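Cellobiose 2-epimerase (Spirochaeta thermophila DSM 6192, PDB 5ZIG) probably catalyses the reversible epimerization of cellobiose to 4-O-beta-D-glucosyl-D-mannose, as a member of the N-acylglucosamine 2-epimerase family. Local coordinates at residues R206-E210 against P211-E215; Y237-E240 against D241-M245. All coordinates share one frame; numbering follows the deposited sequence.

Contact 1 of 2, residues R206-E210 against P211-E215; sequences RTTKE and PRVRE
E210 and P211 sit at the turn joining helix 191-208 to helix 211-228 in the (alpha/alpha)6 barrel on which this family is built: K209 leaves helical geometry with a positive phi of 58°, and E210 is the N-cap of the second helix. The capping bond runs from R212 N to E210 OE2, 3.3 Å long and fairly straight; it reaches the oxygen on its anti side, 23° out of the carboxylate plane. With CG anti to the backbone N (chi1 172°) and the chain bent at the next bond, the glutamate folds back over the start of the new helix. Its side chain crosses the proline at about a right angle, OE2 coming 3.2 Å from P211 CD. P211 has no N-H, so the first helical N-H a cap can collect is that of R212. With an alanine in place of E210, R212 N would probably be left without its capping acceptor, and P211 CD without the carboxylate lying against it. Buried V213 puts CG2 3.9 Å from E210 CB, and both side chains rest on W146 of helix 139-156. T208 OG1 bonds to L204 O and weakly accepts from E210 N, while K209 curls back to give NZ to R206 O. E210 O accepts two weak bonds, from V213 N at 3.2 Å and from R214 N at 3.5 Å.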
# COMPACT_ATOMS: atom_id res chain seq x y z
N ARG A 206 5.80 0.13 15.25
CA ARG A 206 5.39 1.42 15.78
C ARG A 206 4.36 1.25 16.89
O ARG A 206 4.41 1.95 17.90
CB ARG A 206 4.82 2.30 14.67
CG ARG A 206 4.29 3.63 15.21
CD ARG A 206 3.73 4.56 14.10
NE ARG A 206 4.82 5.26 13.43
CZ ARG A 206 5.30 4.94 12.25
NH1 ARG A 206 4.79 3.91 11.57
NH2 ARG A 206 6.30 5.65 11.73
N THR A 207 3.43 0.31 16.71
CA THR A 207 2.35 0.11 17.66
C THR A 207 2.84 -0.55 18.96
O THR A 207 2.31 -0.27 20.03
CB THR A 207 1.24 -0.74 17.00
OG1 THR A 207 0.92 -0.21 15.69
CG2 THR A 207 -0.03 -0.84 17.86
N THR A 208 3.86 -1.42 18.88
CA THR A 208 4.24 -2.24 20.03
C THR A 208 5.70 -2.14 20.46
O THR A 208 6.00 -2.50 21.61
CB THR A 208 3.96 -3.73 19.75
OG1 THR A 208 4.84 -4.19 18.71
CG2 THR A 208 2.51 -3.97 19.32
N LYS A 209 6.62 -1.72 19.59
CA LYS A 209 8.04 -1.65 19.92
C LYS A 209 8.60 -3.00 20.35
O LYS A 209 9.56 -3.08 21.13
CB LYS A 209 8.32 -0.59 21.01
CG LYS A 209 8.49 0.83 20.48
CD LYS A 209 7.15 1.47 20.17
CE LYS A 209 6.19 1.38 21.36
NZ LYS A 209 4.88 2.08 21.13
N GLU A 210 7.98 -4.07 19.86
CA GLU A 210 8.47 -5.39 20.17
C GLU A 210 9.74 -5.63 19.36
O GLU A 210 9.74 -5.40 18.14
CB GLU A 210 7.39 -6.43 19.88
CG GLU A 210 7.83 -7.90 19.97
CD GLU A 210 8.55 -8.25 21.26
OE1 GLU A 210 8.01 -7.95 22.35
OE2 GLU A 210 9.67 -8.81 21.17
N PRO A 211 10.87 -5.96 20.00
CA PRO A 211 12.13 -6.12 19.26
C PRO A 211 12.10 -7.23 18.20
O PRO A 211 12.90 -7.18 17.25
CB PRO A 211 13.15 -6.43 20.36
CG PRO A 211 12.58 -5.81 21.59
CD PRO A 211 11.08 -5.96 21.46
N ARG A 212 11.23 -8.23 18.33
CA ARG A 212 11.19 -9.29 17.33
C ARG A 212 10.69 -8.74 15.99
O ARG A 212 11.17 -9.15 14.93
CB ARG A 212 10.32 -10.45 17.81
CG ARG A 212 10.93 -11.20 18.99
CD ARG A 212 10.54 -12.66 19.01
NE ARG A 212 10.44 -13.22 17.66
CZ ARG A 212 9.29 -13.55 17.06
NH1 ARG A 212 8.14 -13.36 17.69
NH2 ARG A 212 9.30 -14.05 15.83
N VAL A 213 9.77 -7.79 16.03
CA VAL A 213 9.38 -7.11 14.80
C VAL A 213 10.56 -6.35 14.22
O VAL A 213 10.83 -6.42 13.01
CB VAL A 213 8.18 -6.19 15.05
CG1 VAL A 213 7.45 -5.90 13.70
CG2 VAL A 213 7.26 -6.84 16.03
N ARG A 214 11.30 -5.62 15.07
CA ARG A 214 12.40 -4.80 14.54
C ARG A 214 13.45 -5.67 13.88
O ARG A 214 14.04 -5.28 12.86
CB ARG A 214 13.04 -3.95 15.65
CG ARG A 214 14.49 -3.54 15.31
CD ARG A 214 15.34 -3.15 16.51
NE ARG A 214 15.38 -1.70 16.68
CZ ARG A 214 14.86 -1.05 17.71
NH1 ARG A 214 14.26 -1.72 18.69
NH2 ARG A 214 14.94 0.28 17.78
N GLU A 215 13.68 -6.85 14.45
CA GLU A 215 14.65 -7.77 13.88
C GLU A 215 14.17 -8.30 12.53
O GLU A 215 14.97 -8.40 11.58
CB GLU A 215 14.93 -8.90 14.88
CG GLU A 215 15.72 -8.37 16.09
CD GLU A 215 15.84 -9.35 17.25
OE1 GLU A 215 15.21 -10.43 17.22
OE2 GLU A 215 16.57 -9.02 18.21

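Contact 2 of 2, residues Y237-E240 against D241-M245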
# COMPACT_ATOMS: atom_id res chain seq x y z
N TYR A 237 10.47 -10.37 -9.64
CA TYR A 237 10.18 -11.77 -9.42
C TYR A 237 11.47 -12.55 -9.22
O TYR A 237 12.45 -12.33 -9.94
CB TYR A 237 9.41 -12.36 -10.62
CG TYR A 237 8.12 -11.63 -10.99
CD1 TYR A 237 7.07 -11.52 -10.07
CD2 TYR A 237 7.94 -11.10 -12.27
CE1 TYR A 237 5.89 -10.87 -10.40
CE2 TYR A 237 6.75 -10.45 -12.62
CZ TYR A 237 5.73 -10.35 -11.68
OH TYR A 237 4.56 -9.72 -12.02
N PHE A 238 11.47 -13.47 -8.25
CA PHE A 238 12.71 -14.11 -7.83
C PHE A 238 12.51 -15.59 -7.52
O PHE A 238 11.48 -15.99 -6.97
CB PHE A 238 13.30 -13.41 -6.60
CG PHE A 238 13.47 -11.91 -6.77
CD1 PHE A 238 12.42 -11.05 -6.52
CD2 PHE A 238 14.70 -11.39 -7.17
CE1 PHE A 238 12.59 -9.65 -6.68
CE2 PHE A 238 14.87 -10.02 -7.33
CZ PHE A 238 13.82 -9.14 -7.08
N ALA A 239 13.52 -16.40 -7.85
CA ALA A 239 13.56 -17.80 -7.45
C ALA A 239 13.74 -17.92 -5.94
O ALA A 239 13.93 -16.93 -5.23
CB ALA A 239 14.69 -18.55 -8.17
N GLU A 240 13.70 -19.16 -5.45
CA GLU A 240 13.88 -19.40 -4.02
C GLU A 240 15.21 -18.85 -3.54
O GLU A 240 15.27 -18.16 -2.51
CB GLU A 240 13.76 -20.89 -3.72
CG GLU A 240 13.39 -21.20 -2.28
CD GLU A 240 13.70 -22.64 -1.88
OE1 GLU A 240 14.39 -23.34 -2.66
OE2 GLU A 240 13.24 -23.07 -0.80
N ASP A 241 16.30 -19.12 -4.29
CA ASP A 241 17.62 -18.60 -3.96
C ASP A 241 17.83 -17.16 -4.44
O ASP A 241 18.99 -16.72 -4.53
CB ASP A 241 18.71 -19.52 -4.53
CG ASP A 241 18.73 -19.54 -6.06
OD1 ASP A 241 17.96 -18.81 -6.71
OD2 ASP A 241 19.54 -20.32 -6.62
N TRP A 242 16.76 -16.43 -4.77
CA TRP A 242 16.76 -14.99 -5.07
C TRP A 242 17.29 -14.68 -6.46
O TRP A 242 17.52 -13.52 -6.78
CB TRP A 242 17.52 -14.18 -4.02
CG TRP A 242 16.72 -14.06 -2.78
CD1 TRP A 242 16.94 -14.71 -1.59
CD2 TRP A 242 15.53 -13.28 -2.60
NE1 TRP A 242 15.97 -14.37 -0.69
CE2 TRP A 242 15.09 -13.49 -1.28
CE3 TRP A 242 14.79 -12.43 -3.44
CZ2 TRP A 242 13.95 -12.87 -0.77
CZ3 TRP A 242 13.67 -11.81 -2.93
CH2 TRP A 242 13.25 -12.04 -1.61
N ALA A 243 17.48 -15.68 -7.31
CA ALA A 243 17.80 -15.40 -8.69
C ALA A 243 16.65 -14.62 -9.33
O ALA A 243 15.47 -14.93 -9.09
CB ALA A 243 18.07 -16.71 -9.45
N PRO A 244 16.95 -13.60 -10.13
CA PRO A 244 15.90 -12.85 -10.84
C PRO A 244 15.12 -13.73 -11.81
O PRO A 244 15.69 -14.52 -12.57
CB PRO A 244 16.68 -11.77 -11.58
CG PRO A 244 17.94 -11.62 -10.77
CD PRO A 244 18.28 -12.97 -10.30
N MET A 245 13.80 -13.58 -11.80
CA MET A 245 12.95 -14.25 -12.78
C MET A 245 12.19 -13.21 -13.60
O MET A 245 11.74 -12.20 -13.05
CB MET A 245 11.97 -15.20 -12.10
CG MET A 245 12.64 -16.38 -11.42
SD MET A 245 11.48 -17.35 -10.42
CE MET A 245 10.37 -18.00 -11.67
O HOH W 1 13.06 -10.01 -11.35
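F238 and W242 meet on one side of a 3:5 beta hairpin, in which strands 237-238 and 244-245 are linked through a type I turn from A239 to W242 with a G1 bulge at W242. Backbone hydrogen bonds set the hairpin. A239 N gives a bond of 2.7 Å to A243 O, and M245 N one of 2.6 Å to Y237 O. The turn itself is closed by W242 N on A239 O at 2.9 Å, and the positive phi of W242, 77°, makes the bulge that lets A239 pair with both W242 and A243. A water accepts from Y237 N and donates to M245 O, bridging the strands at their open end. Within the loop D241 adds an Asx turn: its OD1, brought round by a chi1 of 66°, accepts from A243 N, which comes from above the carboxylate plane.

The aromatic contact is an offset edge-to-face pair. The indole presents its six-membered edge to the phenyl face, with W242 CE3 3.6 Å from F238 CG and the planes at 60°. The W242 ring also stacks on H227 of helix 211-228 and meets H194 of helix 191-208 edge-to-face.

Y237 and M245 share the opposite face, CB against CB. M245, its chain bent at the last torsion, lays SD 3.4 Å from A239 N and 4.1 Å from A239 CB. In the loop, A239 CB touches A243 CB.

The side chain of E240 is extended beyond CG, and its OE2 bonds to Y165 OH. The chemistry thus divides the work: main-chain bonds and one carboxylate fix the path of the turn, and the buried aromatic pair ties that turn into the protein.

In the fold
Contacts 1 and 2 lie in series along the chain: contact 1 starts helix 211-228, and contact 2 comes a short loop after its end, in a hairpin whose W242 packs back on I223 and I228. Their centres are 28 Å apart, with nearest atoms about 13 Å apart, so they do not touch. Contact 1 is a surface turn between helices, with a carboxylate cap and only V213 buried. Contact 2 is partly buried, with F238 and W242 inside, and rests on the backbone bonds of a short hairpin and on aromatic packing. Strand 237-238 also pairs with strand 189-190, just ahead of helix 191-208, the helix that contact 1 ends.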